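Local coordinates for putative hemin storage protein (Bordetella bronchiseptica, PDB 6AU1) that cleaves deacetylated poly-beta-1,6-N-acetyl-D-glucosamine, a polysaccharide of bacterial biofilms, through the glycoside hydrolase domain that makes up this chain, at residues Y62-H67 against R71-N76; A92-L97 against E146-A151; F99-G104 against H138-E143; F212-R217 against M229-N234. One frame throughout, in Å; residues are numbered along the deposited sequence.

Interaction 1: residues Y62-H67 against R71-N76; sequences YFPNRH and RADLFN. With SO4 (sulfate ion), chain C.
The start of helix 75-86 is tied to the preceding beta-alpha loop through the carbonyl of Tyr-62. Its O accepts two backbone amides: Phe-75 N, 3.0 Å from Tyr-62 O, lies in the carbonyl plane, whereas Leu-74 N, 3.2 Å from Tyr-62 O, comes from above it. A water lies 2.9 Å from Tyr-62 O, also within hydrogen-bonding distance of Asp-73 OD1, and accepts from the backbone N of Asn-76. The Tyr-62 side chain runs alongside Arg-71, with ring and guanidinium planes 44° apart. CE1 of Tyr-62 sits 3.9 Å from Arg-71 CB, and Ala-72 O faces the ring edge in its plane. At the far end Arg-71 NH1 donates to Tyr-62 OH over 3.0 Å, and Asp-15 also hydrogen-bonds that hydroxyl. The extended Arg-71 chain then offers NE and NH2 to a sulfate ion, probably from the crystallisation liquor, with Arg-71 NH2 2.8 Å from sulfate O2 and Tyr-18 adding a further bond to the ion. A loop carbonyl thus binds both the N-cap residue, Leu-74, and the first helical residue, Phe-75, at a strand-to-helix connection of a TIM-barrel-type domain.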
loop_
_atom_site.group_PDB
_atom_site.type_symbol
_atom_site.label_atom_id
_atom_site.label_comp_id
_atom_site.label_asym_id
_atom_site.label_seq_id
_atom_site.Cartn_x
_atom_site.Cartn_y
_atom_site.Cartn_z
ATOM N N TYR A 62 3.626 -10.532 -10.797
ATOM C CA TYR A 62 5.007 -10.978 -11.025
ATOM C C TYR A 62 5.323 -12.293 -10.314
ATOM O O TYR A 62 6.460 -12.553 -9.922
ATOM C CB TYR A 62 5.981 -9.884 -10.579
ATOM C CG TYR A 62 6.020 -8.654 -11.488
ATOM C CD1 TYR A 62 6.514 -8.747 -12.787
ATOM C CD2 TYR A 62 5.586 -7.405 -11.037
ATOM C CE1 TYR A 62 6.559 -7.635 -13.621
ATOM C CE2 TYR A 62 5.643 -6.280 -11.859
ATOM C CZ TYR A 62 6.131 -6.406 -13.145
ATOM O OH TYR A 62 6.194 -5.303 -13.969
ATOM N N PHE A 63 4.307 -13.134 -10.154
ATOM C CA PHE A 63 4.489 -14.448 -9.527
ATOM C C PHE A 63 3.427 -15.396 -10.086
ATOM O O PHE A 63 2.340 -14.954 -10.468
ATOM C CB PHE A 63 4.391 -14.348 -7.991
ATOM C CG PHE A 63 3.075 -13.790 -7.501
ATOM C CD1 PHE A 63 2.891 -12.418 -7.399
ATOM C CD2 PHE A 63 2.026 -14.635 -7.160
ATOM C CE1 PHE A 63 1.672 -11.880 -6.973
ATOM C CE2 PHE A 63 0.796 -14.106 -6.725
ATOM C CZ PHE A 63 0.632 -12.725 -6.625
ATOM N N PRO A 64 3.731 -16.698 -10.139
ATOM C CA PRO A 64 2.787 -17.665 -10.710
ATOM C C PRO A 64 1.589 -17.851 -9.781
ATOM O O PRO A 64 1.744 -17.941 -8.568
ATOM C CB PRO A 64 3.619 -18.948 -10.840
ATOM C CG PRO A 64 4.719 -18.795 -9.834
ATOM C CD PRO A 64 5.005 -17.319 -9.727
ATOM N N ASN A 65 0.394 -17.896 -10.356
ATOM C CA ASN A 65 -0.813 -18.000 -9.553
ATOM C C ASN A 65 -1.967 -18.502 -10.413
ATOM O O ASN A 65 -1.851 -18.567 -11.640
ATOM C CB ASN A 65 -1.159 -16.648 -8.940
ATOM C CG ASN A 65 -1.673 -15.683 -9.968
ATOM O OD1 ASN A 65 -2.879 -15.524 -10.119
ATOM N ND2 ASN A 65 -0.765 -15.076 -10.726
ATOM N N ARG A 66 -3.076 -18.836 -9.760
ATOM C CA ARG A 66 -4.229 -19.469 -10.405
ATOM C C ARG A 66 -5.120 -18.555 -11.240
ATOM O O ARG A 66 -5.919 -19.042 -12.046
ATOM C CB ARG A 66 -5.124 -20.102 -9.343
ATOM C CG ARG A 66 -4.660 -21.406 -8.789
ATOM C CD ARG A 66 -5.490 -21.707 -7.555
ATOM N NE ARG A 66 -4.899 -21.113 -6.362
ATOM C CZ ARG A 66 -5.273 -21.413 -5.125
ATOM N NH1 ARG A 66 -4.658 -20.851 -4.096
ATOM N NH2 ARG A 66 -6.267 -22.277 -4.923
ATOM N N HIS A 67 -5.013 -17.252 -11.030
ATOM C CA HIS A 67 -6.066 -16.346 -11.484
ATOM C C HIS A 67 -5.627 -15.282 -12.490
ATOM O O HIS A 67 -6.359 -14.997 -13.439
ATOM C CB HIS A 67 -6.714 -15.678 -10.266
ATOM C CG HIS A 67 -7.474 -16.637 -9.406
ATOM N ND1 HIS A 67 -8.542 -17.369 -9.879
ATOM C CD2 HIS A 67 -7.299 -17.013 -8.118
ATOM C CE1 HIS A 67 -9.000 -18.146 -8.913
ATOM N NE2 HIS A 67 -8.269 -17.942 -7.832
ATOM N N ARG A 71 3.264 -11.354 -15.780
ATOM C CA ARG A 71 4.026 -10.514 -16.703
ATOM C C ARG A 71 5.461 -11.008 -16.808
ATOM O O ARG A 71 6.076 -10.972 -17.870
ATOM C CB ARG A 71 4.024 -9.045 -16.254
ATOM C CG ARG A 71 4.618 -8.113 -17.313
ATOM C CD ARG A 71 4.574 -6.657 -16.883
ATOM N NE ARG A 71 4.872 -5.756 -17.994
ATOM C CZ ARG A 71 5.427 -4.555 -17.856
ATOM N NH1 ARG A 71 5.775 -4.115 -16.646
ATOM N NH2 ARG A 71 5.642 -3.801 -18.927
ATOM N N ALA A 72 5.986 -11.441 -15.671
ATOM C CA ALA A 72 7.321 -12.029 -15.590
ATOM C C ALA A 72 7.404 -12.760 -14.272
ATOM O O ALA A 72 6.796 -12.331 -13.290
ATOM C CB ALA A 72 8.411 -10.960 -15.683
ATOM N N ASP A 73 8.156 -13.856 -14.230
ATOM C CA ASP A 73 8.357 -14.552 -12.963
ATOM C C ASP A 73 9.517 -13.888 -12.236
ATOM O O ASP A 73 10.667 -14.328 -12.350
ATOM C CB ASP A 73 8.637 -16.042 -13.196
ATOM C CG ASP A 73 8.469 -16.874 -11.941
ATOM O OD1 ASP A 73 8.338 -16.296 -10.839
ATOM O OD2 ASP A 73 8.478 -18.122 -12.052
ATOM N N LEU A 74 9.220 -12.829 -11.486
ATOM C CA LEU A 74 10.270 -11.903 -11.092
ATOM C C LEU A 74 10.308 -11.636 -9.596
ATOM O O LEU A 74 11.373 -11.363 -9.047
ATOM C CB LEU A 74 10.091 -10.581 -11.856
ATOM C CG LEU A 74 11.153 -9.493 -11.756
ATOM C CD1 LEU A 74 12.522 -10.032 -12.136
ATOM C CD2 LEU A 74 10.763 -8.333 -12.683
ATOM N N PHE A 75 9.156 -11.676 -8.928
ATOM C CA PHE A 75 9.147 -11.318 -7.509
ATOM C C PHE A 75 10.046 -12.238 -6.672
ATOM O O PHE A 75 10.832 -11.761 -5.844
ATOM C CB PHE A 75 7.728 -11.335 -6.925
ATOM C CG PHE A 75 7.694 -10.947 -5.474
ATOM C CD1 PHE A 75 7.658 -9.611 -5.111
ATOM C CD2 PHE A 75 7.767 -11.912 -4.476
ATOM C CE1 PHE A 75 7.646 -9.232 -3.761
ATOM C CE2 PHE A 75 7.775 -11.554 -3.130
ATOM C CZ PHE A 75 7.718 -10.209 -2.768
ATOM N N ASN A 76 9.934 -13.550 -6.872
ATOM C CA ASN A 76 10.714 -14.475 -6.055
ATOM C C ASN A 76 12.216 -14.207 -6.181
ATOM O O ASN A 76 12.941 -14.199 -5.182
ATOM C CB ASN A 76 10.408 -15.941 -6.420
ATOM C CG ASN A 76 10.920 -16.333 -7.806
ATOM O OD1 ASN A 76 10.648 -15.652 -8.797
ATOM N ND2 ASN A 76 11.683 -17.439 -7.875
HETATM S S SO4 C . 5.101 -6.283 -21.828
HETATM O O1 SO4 C . 4.689 -7.087 -20.678
HETATM O O2 SO4 C . 5.035 -4.863 -21.487
HETATM O O3 SO4 C . 4.191 -6.552 -22.949
HETATM O O4 SO4 C . 6.468 -6.616 -22.213
HETATM O O HOH W 1 7.838 -14.690 -8.571
#

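Interaction 2: residues A92-L97 against E146-A151; sequences AWLPVL and EDLAKA
Leu-148 pushes its CD2 methyl against two side chains of strand 89-94, Ala-92 and Leu-94. The methyl lies 3.7 Å from Ala-92 CB and, equally, CD2 of Leu-148 is 3.7 Å from CD2 of Leu-94, so a single branch of the helix residue meets both strand residues. The two leucines reach toward each other tip to tip. In Leu-148, CG stands opposite the backbone N (chi1 170°), which carries the branch off the helix surface toward the sheet. The CA atoms of Ala-92 and Leu-148 are 8.6 Å apart. The contact is small, burying 116 Å² in all, and wholly apolar. Between the two strand residues Trp-93 points to the other side of the sheet, where its ring meets Phe-49 and Tyr-335 edge-to-face. Phe-63 from the loop before helix 75-86 touches both Leu-94 and Leu-148. Helix 135-151 thus lies against the strand that precedes it, within a beta-alpha-beta crossover from strand 89-94 to its parallel neighbour 156-159, and helix 195-223 packs alongside, with Tyr-223 on Ala-149.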
loop_
_atom_site.group_PDB
_atom_site.type_symbol
_atom_site.label_atom_id
_atom_site.label_comp_id
_atom_site.label_asym_id
_atom_site.label_seq_id
_atom_site.Cartn_x
_atom_site.Cartn_y
_atom_site.Cartn_z
ATOM N N ALA A 92 6.268 -8.193 0.694
ATOM C CA ALA A 92 5.515 -8.274 -0.548
ATOM C C ALA A 92 4.451 -7.191 -0.549
ATOM O O ALA A 92 3.611 -7.149 0.340
ATOM C CB ALA A 92 4.880 -9.654 -0.715
ATOM N N TRP A 93 4.512 -6.310 -1.543
ATOM C CA TRP A 93 3.554 -5.219 -1.696
ATOM C C TRP A 93 2.512 -5.660 -2.733
ATOM O O TRP A 93 2.847 -5.893 -3.898
ATOM C CB TRP A 93 4.310 -3.945 -2.104
ATOM C CG TRP A 93 3.510 -2.804 -2.626
ATOM C CD1 TRP A 93 2.225 -2.453 -2.288
ATOM C CD2 TRP A 93 3.945 -1.855 -3.600
ATOM N NE1 TRP A 93 1.848 -1.333 -2.994
ATOM C CE2 TRP A 93 2.882 -0.951 -3.810
ATOM C CE3 TRP A 93 5.140 -1.676 -4.317
ATOM C CZ2 TRP A 93 2.968 0.113 -4.715
ATOM C CZ3 TRP A 93 5.220 -0.619 -5.227
ATOM C CH2 TRP A 93 4.140 0.266 -5.405
ATOM N N LEU A 94 1.260 -5.821 -2.301
ATOM C CA LEU A 94 0.216 -6.375 -3.167
ATOM C C LEU A 94 -1.083 -5.600 -2.951
ATOM O O LEU A 94 -1.317 -5.113 -1.857
ATOM C CB LEU A 94 0.020 -7.867 -2.849
ATOM C CG LEU A 94 -0.558 -8.854 -3.861
ATOM C CD1 LEU A 94 0.250 -8.858 -5.164
ATOM C CD2 LEU A 94 -0.639 -10.254 -3.242
ATOM N N PRO A 95 -1.925 -5.503 -3.986
ATOM C CA PRO A 95 -3.248 -4.895 -3.792
ATOM C C PRO A 95 -4.087 -5.700 -2.818
ATOM O O PRO A 95 -3.886 -6.899 -2.653
ATOM C CB PRO A 95 -3.874 -4.942 -5.192
ATOM C CG PRO A 95 -2.710 -5.084 -6.141
ATOM C CD PRO A 95 -1.723 -5.938 -5.377
ATOM N N VAL A 96 -5.037 -5.033 -2.181
ATOM C CA VAL A 96 -6.000 -5.708 -1.342
ATOM C C VAL A 96 -7.207 -6.140 -2.180
ATOM O O VAL A 96 -7.778 -7.215 -1.962
ATOM C CB VAL A 96 -6.453 -4.790 -0.193
ATOM C CG1 VAL A 96 -7.453 -5.522 0.721
ATOM C CG2 VAL A 96 -5.231 -4.302 0.616
ATOM N N LEU A 97 -7.604 -5.281 -3.120
ATOM C CA LEU A 97 -8.852 -5.451 -3.874
ATOM C C LEU A 97 -8.700 -5.424 -5.392
ATOM O O LEU A 97 -9.471 -6.087 -6.101
ATOM C CB LEU A 97 -9.853 -4.350 -3.498
ATOM C CG LEU A 97 -10.222 -4.191 -2.027
ATOM C CD1 LEU A 97 -11.219 -3.041 -1.934
ATOM C CD2 LEU A 97 -10.800 -5.489 -1.469
ATOM N N GLU A 146 -2.604 -16.735 -1.339
ATOM C CA GLU A 146 -2.074 -18.067 -1.060
ATOM C C GLU A 146 -0.992 -18.429 -2.076
ATOM O O GLU A 146 0.067 -18.964 -1.719
ATOM C CB GLU A 146 -3.189 -19.112 -1.082
ATOM C CG GLU A 146 -2.708 -20.537 -0.868
ATOM C CD GLU A 146 -3.857 -21.542 -0.797
ATOM O OE1 GLU A 146 -4.939 -21.263 -1.341
ATOM O OE2 GLU A 146 -3.683 -22.610 -0.189
ATOM N N ASP A 147 -1.259 -18.112 -3.340
ATOM C CA ASP A 147 -0.322 -18.430 -4.420
ATOM C C ASP A 147 0.968 -17.613 -4.302
ATOM O O ASP A 147 2.058 -18.132 -4.564
ATOM C CB ASP A 147 -0.978 -18.198 -5.792
ATOM C CG ASP A 147 -2.054 -19.233 -6.115
ATOM O OD1 ASP A 147 -2.119 -20.272 -5.419
ATOM O OD2 ASP A 147 -2.827 -19.018 -7.076
ATOM N N LEU A 148 0.849 -16.350 -3.896
ATOM C CA LEU A 148 2.035 -15.553 -3.580
ATOM C C LEU A 148 2.881 -16.237 -2.510
ATOM O O LEU A 148 4.105 -16.341 -2.636
ATOM C CB LEU A 148 1.637 -14.152 -3.102
ATOM C CG LEU A 148 2.773 -13.310 -2.518
ATOM C CD1 LEU A 148 3.796 -12.957 -3.592
ATOM C CD2 LEU A 148 2.232 -12.062 -1.804
ATOM N N ALA A 149 2.222 -16.706 -1.456
ATOM C CA ALA A 149 2.933 -17.328 -0.339
ATOM C C ALA A 149 3.630 -18.620 -0.770
ATOM O O ALA A 149 4.693 -18.963 -0.251
ATOM C CB ALA A 149 1.978 -17.589 0.811
ATOM N N LYS A 150 3.027 -19.323 -1.724
ATOM C CA LYS A 150 3.616 -20.532 -2.297
ATOM C C LYS A 150 4.797 -20.219 -3.212
ATOM O O LYS A 150 5.717 -21.017 -3.350
ATOM C CB LYS A 150 2.563 -21.305 -3.099
ATOM C CG LYS A 150 1.427 -21.908 -2.300
ATOM C CD LYS A 150 0.360 -22.443 -3.257
ATOM C CE LYS A 150 -0.628 -23.371 -2.573
ATOM N NZ LYS A 150 -1.639 -23.905 -3.530
ATOM N N ALA A 151 4.754 -19.060 -3.856
ATOM C CA ALA A 151 5.683 -18.757 -4.948
ATOM C C ALA A 151 6.993 -18.140 -4.481
ATOM O O ALA A 151 7.987 -18.153 -5.214
ATOM C CB ALA A 151 5.012 -17.815 -5.961
#

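Interaction 3: residues F99-G104 against H138-E143; sequences FSVPPG and HRVISE
Ile-141 divides at CB into two branches that both meet Phe-99. CG1, set opposite its own carbonyl carbon (chi1 -65°), comes 4.0 Å from Phe-99 CD2. The other branch, CG2 of Ile-141, lies 4.1 Å from Phe-99 CE2, so the branches line up with two successive ring carbons. The side chains cross at about a right angle. Further out, the CD1 tip of Ile-141 approaches the CA of Leu-97 at 4.1 Å, while CG2 also packs on Phe-212 of helix 195-223. One residue earlier on the helix, Val-140 adds a lighter touch: its CG1 is 4.1 Å from CG1 of Val-101, farther along the loop after strand 89-94. The next helix residue, Ser-142, spends its hydroxyl elsewhere, with OG donating to His-138 O and also hydrogen-bonded to His-215. Since all four touching residues are buried and apolar, this contact of Phe-99 and Val-101 with helix 135-151 rests on dispersion and exclusion of water, forces with little directional preference.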
loop_
_atom_site.group_PDB
_atom_site.type_symbol
_atom_site.label_atom_id
_atom_site.label_comp_id
_atom_site.label_asym_id
_atom_site.label_seq_id
_atom_site.Cartn_x
_atom_site.Cartn_y
_atom_site.Cartn_z
ATOM N N PHE A 99 -7.743 -6.531 -8.537
ATOM C CA PHE A 99 -7.267 -7.597 -9.408
ATOM C C PHE A 99 -8.236 -7.719 -10.557
ATOM O O PHE A 99 -9.393 -8.086 -10.351
ATOM C CB PHE A 99 -7.155 -8.918 -8.646
ATOM C CG PHE A 99 -6.217 -8.852 -7.486
ATOM C CD1 PHE A 99 -4.850 -9.062 -7.674
ATOM C CD2 PHE A 99 -6.689 -8.552 -6.212
ATOM C CE1 PHE A 99 -3.968 -8.983 -6.593
ATOM C CE2 PHE A 99 -5.819 -8.474 -5.132
ATOM C CZ PHE A 99 -4.451 -8.693 -5.324
ATOM N N SER A 100 -7.774 -7.392 -11.759
ATOM C CA SER A 100 -8.633 -7.434 -12.940
ATOM C C SER A 100 -8.558 -8.816 -13.581
ATOM O O SER A 100 -7.874 -9.025 -14.581
ATOM C CB SER A 100 -8.236 -6.334 -13.927
ATOM O OG SER A 100 -8.498 -5.050 -13.358
ATOM N N VAL A 101 -9.261 -9.757 -12.963
ATOM C CA VAL A 101 -9.328 -11.128 -13.423
ATOM C C VAL A 101 -9.960 -11.205 -14.816
ATOM O O VAL A 101 -10.734 -10.330 -15.210
ATOM C CB VAL A 101 -10.140 -12.000 -12.434
ATOM C CG1 VAL A 101 -9.465 -12.024 -11.081
ATOM C CG2 VAL A 101 -11.579 -11.471 -12.297
ATOM N N PRO A 102 -9.614 -12.245 -15.575
ATOM C CA PRO A 102 -10.170 -12.390 -16.927
ATOM C C PRO A 102 -11.634 -12.808 -16.909
ATOM O O PRO A 102 -12.093 -13.356 -15.913
ATOM C CB PRO A 102 -9.301 -13.484 -17.552
ATOM C CG PRO A 102 -8.743 -14.242 -16.408
ATOM C CD PRO A 102 -8.608 -13.274 -15.260
ATOM N N PRO A 103 -12.368 -12.540 -18.001
ATOM C CA PRO A 103 -13.751 -13.020 -18.084
ATOM C C PRO A 103 -13.809 -14.532 -17.850
ATOM O O PRO A 103 -12.895 -15.247 -18.257
ATOM C CB PRO A 103 -14.165 -12.662 -19.517
ATOM C CG PRO A 103 -13.249 -11.544 -19.907
ATOM C CD PRO A 103 -11.951 -11.824 -19.219
ATOM N N GLY A 104 -14.843 -15.013 -17.177
ATOM C CA GLY A 104 -14.917 -16.436 -16.898
ATOM C C GLY A 104 -14.350 -16.797 -15.536
ATOM O O GLY A 104 -14.657 -17.856 -14.993
ATOM N N HIS A 138 -13.955 -12.543 -2.591
ATOM C CA HIS A 138 -13.248 -12.820 -1.338
ATOM C C HIS A 138 -12.331 -14.041 -1.497
ATOM O O HIS A 138 -11.145 -14.011 -1.121
ATOM C CB HIS A 138 -14.279 -13.035 -0.229
ATOM C CG HIS A 138 -13.723 -13.020 1.159
ATOM N ND1 HIS A 138 -13.059 -14.097 1.708
ATOM C CD2 HIS A 138 -13.796 -12.082 2.133
ATOM C CE1 HIS A 138 -12.714 -13.807 2.952
ATOM N NE2 HIS A 138 -13.162 -12.597 3.238
ATOM N N ARG A 139 -12.872 -15.105 -2.083
ATOM C CA ARG A 139 -12.112 -16.338 -2.253
ATOM C C ARG A 139 -10.987 -16.167 -3.268
ATOM O O ARG A 139 -9.876 -16.652 -3.055
ATOM C CB ARG A 139 -13.020 -17.489 -2.694
ATOM C CG ARG A 139 -12.291 -18.832 -2.786
ATOM C CD ARG A 139 -13.221 -19.935 -3.275
ATOM N NE ARG A 139 -13.582 -19.750 -4.680
ATOM C CZ ARG A 139 -14.748 -19.269 -5.102
ATOM N NH1 ARG A 139 -15.690 -18.931 -4.228
ATOM N NH2 ARG A 139 -14.974 -19.134 -6.403
ATOM N N VAL A 140 -11.278 -15.489 -4.376
ATOM C CA VAL A 140 -10.279 -15.333 -5.430
ATOM C C VAL A 140 -9.090 -14.516 -4.911
ATOM O O VAL A 140 -7.937 -14.906 -5.121
ATOM C CB VAL A 140 -10.879 -14.678 -6.696
ATOM C CG1 VAL A 140 -9.768 -14.179 -7.628
ATOM C CG2 VAL A 140 -11.784 -15.669 -7.413
ATOM N N ILE A 141 -9.359 -13.421 -4.204
ATOM C CA ILE A 141 -8.271 -12.631 -3.622
ATOM C C ILE A 141 -7.478 -13.484 -2.632
ATOM O O ILE A 141 -6.246 -13.464 -2.610
ATOM C CB ILE A 141 -8.798 -11.365 -2.919
ATOM C CG1 ILE A 141 -9.435 -10.427 -3.951
ATOM C CG2 ILE A 141 -7.668 -10.647 -2.199
ATOM C CD1 ILE A 141 -10.269 -9.300 -3.312
ATOM N N SER A 142 -8.197 -14.230 -1.806
ATOM C CA SER A 142 -7.553 -15.124 -0.844
ATOM C C SER A 142 -6.606 -16.108 -1.528
ATOM O O SER A 142 -5.512 -16.397 -1.023
ATOM C CB SER A 142 -8.617 -15.872 -0.047
ATOM O OG SER A 142 -9.379 -14.950 0.727
ATOM N N GLU A 143 -7.024 -16.614 -2.682
ATOM C CA GLU A 143 -6.232 -17.612 -3.391
ATOM C C GLU A 143 -5.018 -16.984 -4.064
ATOM O O GLU A 143 -3.961 -17.614 -4.175
ATOM C CB GLU A 143 -7.105 -18.352 -4.403
ATOM C CG GLU A 143 -8.048 -19.356 -3.713
ATOM C CD GLU A 143 -9.053 -19.986 -4.649
ATOM O OE1 GLU A 143 -9.085 -19.609 -5.835
ATOM O OE2 GLU A 143 -9.821 -20.860 -4.192
#

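Interaction 4: residues F212-R217 against M229-N234; sequences FTMHLR and MVVARN
The carbonyl of Met-229 receives two N-H groups from one arginine. Arg-217 NH2 donates to Met-229 O over 3.2 Å, the oxygen lying near the guanidinium plane and the donor tilted 25° from the carbonyl plane; Arg-217 NE adds a weak bond to Met-229 O at 3.3 Å. The fully extended chain, with CG opposite the backbone N (chi1 177°), carries the group off the helix to the start of strand 230-235. On the way it crosses Val-231 at about a right angle: Arg-217 CG is 3.7 Å from Val-231 CG1, and Val-231 CG2 sits over the centre of one guanidinium face, 3.9 Å above its plane. Helix 195-223 here covers strand 230-235, its successor in the alternating strand-helix order of the TIM-barrel fold. The backbone N of Val-231 is hydrogen-bonded to Asp-261 OD2, which also forms a long, weak ion pair with Arg-217 NH2. Thr-213 OG1 bonds to Ile-210 O and to Tyr-260 OH, and the Tyr-260 hydroxyl is also hydrogen-bonded to Arg-233 NH1.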
loop_
_atom_site.group_PDB
_atom_site.type_symbol
_atom_site.label_atom_id
_atom_site.label_comp_id
_atom_site.label_asym_id
_atom_site.label_seq_id
_atom_site.Cartn_x
_atom_site.Cartn_y
_atom_site.Cartn_z
ATOM N N PHE A 212 -10.505 -8.069 6.711
ATOM C CA PHE A 212 -10.191 -8.772 5.468
ATOM C C PHE A 212 -8.682 -8.908 5.319
ATOM O O PHE A 212 -8.185 -9.995 4.975
ATOM C CB PHE A 212 -10.785 -8.049 4.254
ATOM C CG PHE A 212 -10.529 -8.748 2.948
ATOM C CD1 PHE A 212 -10.861 -10.086 2.783
ATOM C CD2 PHE A 212 -9.954 -8.066 1.886
ATOM C CE1 PHE A 212 -10.628 -10.731 1.571
ATOM C CE2 PHE A 212 -9.717 -8.696 0.668
ATOM C CZ PHE A 212 -10.056 -10.031 0.509
ATOM N N THR A 213 -7.943 -7.831 5.590
ATOM C CA THR A 213 -6.483 -7.935 5.494
ATOM C C THR A 213 -5.927 -8.878 6.556
ATOM O O THR A 213 -4.900 -9.502 6.336
ATOM C CB THR A 213 -5.760 -6.572 5.599
ATOM O OG1 THR A 213 -5.962 -5.992 6.894
ATOM C CG2 THR A 213 -6.227 -5.618 4.480
ATOM N N MET A 214 -6.598 -9.006 7.699
ATOM C CA MET A 214 -6.126 -9.956 8.717
ATOM C C MET A 214 -6.357 -11.394 8.254
ATOM O O MET A 214 -5.582 -12.284 8.587
ATOM C CB MET A 214 -6.817 -9.718 10.055
ATOM C CG MET A 214 -6.472 -8.381 10.709
ATOM S SD MET A 214 -4.708 -8.223 11.092
ATOM C CE MET A 214 -4.177 -7.161 9.754
ATOM N N HIS A 215 -7.430 -11.611 7.492
ATOM C CA HIS A 215 -7.690 -12.907 6.857
ATOM C C HIS A 215 -6.570 -13.250 5.874
ATOM O O HIS A 215 -6.051 -14.369 5.885
ATOM C CB HIS A 215 -9.056 -12.886 6.149
ATOM C CG HIS A 215 -9.316 -14.068 5.258
ATOM N ND1 HIS A 215 -9.616 -15.322 5.745
ATOM C CD2 HIS A 215 -9.356 -14.172 3.905
ATOM C CE1 HIS A 215 -9.810 -16.151 4.733
ATOM N NE2 HIS A 215 -9.664 -15.476 3.606
ATOM N N LEU A 216 -6.193 -12.279 5.043
ATOM C CA LEU A 216 -5.108 -12.464 4.070
ATOM C C LEU A 216 -3.784 -12.732 4.780
ATOM O O LEU A 216 -3.009 -13.602 4.372
ATOM C CB LEU A 216 -4.981 -11.240 3.160
ATOM C CG LEU A 216 -6.248 -10.938 2.346
ATOM C CD1 LEU A 216 -6.102 -9.632 1.589
ATOM C CD2 LEU A 216 -6.552 -12.110 1.394
ATOM N N ARG A 217 -3.521 -11.980 5.843
ATOM C CA ARG A 217 -2.341 -12.247 6.664
ATOM C C ARG A 217 -2.296 -13.692 7.149
ATOM O O ARG A 217 -1.246 -14.349 7.101
ATOM C CB ARG A 217 -2.312 -11.310 7.870
ATOM C CG ARG A 217 -1.152 -11.590 8.812
ATOM C CD ARG A 217 -1.380 -10.929 10.150
ATOM N NE ARG A 217 -0.105 -10.672 10.806
ATOM C CZ ARG A 217 0.023 -10.048 11.968
ATOM N NH1 ARG A 217 -1.055 -9.624 12.616
ATOM N NH2 ARG A 217 1.233 -9.848 12.479
ATOM N N MET A 229 4.928 -13.233 10.586
ATOM C CA MET A 229 4.655 -12.495 9.353
ATOM C C MET A 229 4.254 -11.060 9.696
ATOM O O MET A 229 3.143 -10.810 10.157
ATOM C CB MET A 229 3.559 -13.187 8.536
ATOM C CG MET A 229 3.147 -12.468 7.248
ATOM S SD MET A 229 4.479 -12.260 6.038
ATOM C CE MET A 229 5.142 -13.912 5.955
ATOM N N VAL A 230 5.172 -10.125 9.473
ATOM C CA VAL A 230 4.942 -8.717 9.776
ATOM C C VAL A 230 4.019 -8.109 8.737
ATOM O O VAL A 230 4.133 -8.426 7.560
ATOM C CB VAL A 230 6.261 -7.933 9.797
ATOM C CG1 VAL A 230 6.037 -6.504 10.271
ATOM C CG2 VAL A 230 7.280 -8.642 10.675
ATOM N N VAL A 231 3.093 -7.253 9.159
ATOM C CA VAL A 231 2.237 -6.577 8.185
ATOM C C VAL A 231 2.229 -5.058 8.334
ATOM O O VAL A 231 2.243 -4.512 9.442
ATOM C CB VAL A 231 0.762 -7.089 8.247
ATOM C CG1 VAL A 231 0.699 -8.575 7.863
ATOM C CG2 VAL A 231 0.137 -6.844 9.626
ATOM N N ALA A 232 2.214 -4.382 7.190
ATOM C CA ALA A 232 2.057 -2.935 7.132
ATOM C C ALA A 232 0.932 -2.614 6.166
ATOM O O ALA A 232 0.593 -3.440 5.311
ATOM C CB ALA A 232 3.355 -2.260 6.688
ATOM N N ARG A 233 0.349 -1.431 6.292
ATOM C CA ARG A 233 -0.649 -1.002 5.308
ATOM C C ARG A 233 -0.462 0.476 4.994
ATOM O O ARG A 233 -0.189 1.268 5.890
ATOM C CB ARG A 233 -2.071 -1.272 5.818
ATOM C CG ARG A 233 -3.181 -0.859 4.808
ATOM C CD ARG A 233 -4.550 -1.415 5.211
ATOM N NE ARG A 233 -5.631 -0.762 4.469
ATOM C CZ ARG A 233 -6.906 -0.774 4.850
ATOM N NH1 ARG A 233 -7.272 -1.438 5.949
ATOM N NH2 ARG A 233 -7.813 -0.103 4.142
ATOM N N ASN A 234 -0.589 0.840 3.718
ATOM C CA ASN A 234 -0.560 2.246 3.316
ATOM C C ASN A 234 -1.770 3.008 3.839
ATOM O O ASN A 234 -2.918 2.559 3.692
ATOM C CB ASN A 234 -0.533 2.393 1.787
ATOM C CG ASN A 234 0.810 2.060 1.179
ATOM O OD1 ASN A 234 0.870 1.346 0.189
ATOM N ND2 ASN A 234 1.888 2.614 1.737
#

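Overall arrangement
Along the chain, interaction 1 closes first, interaction 2 then brackets interaction 3, and interaction 4 follows. Interactions 2 and 3 share helix 135-151 and have centres 12 Å apart. Interactions 2 and 4, with centres 10 Å apart, bring helices onto two strands of the same curled sheet, 89-94 and 230-235, separated by strand 156-159. Interaction 1 joins this group through salt bridges from Arg-66 to Glu-146 and Asp-147, and through His-67 with Glu-143. Interactions 3 and 4 meet where Phe-212 and His-215 touch helix 135-151, whereas interactions 1 and 4 stay about 10 Å apart at their nearest atoms. Interactions 1 to 3 join strand or loop to the next helix; interaction 4, helix to strand.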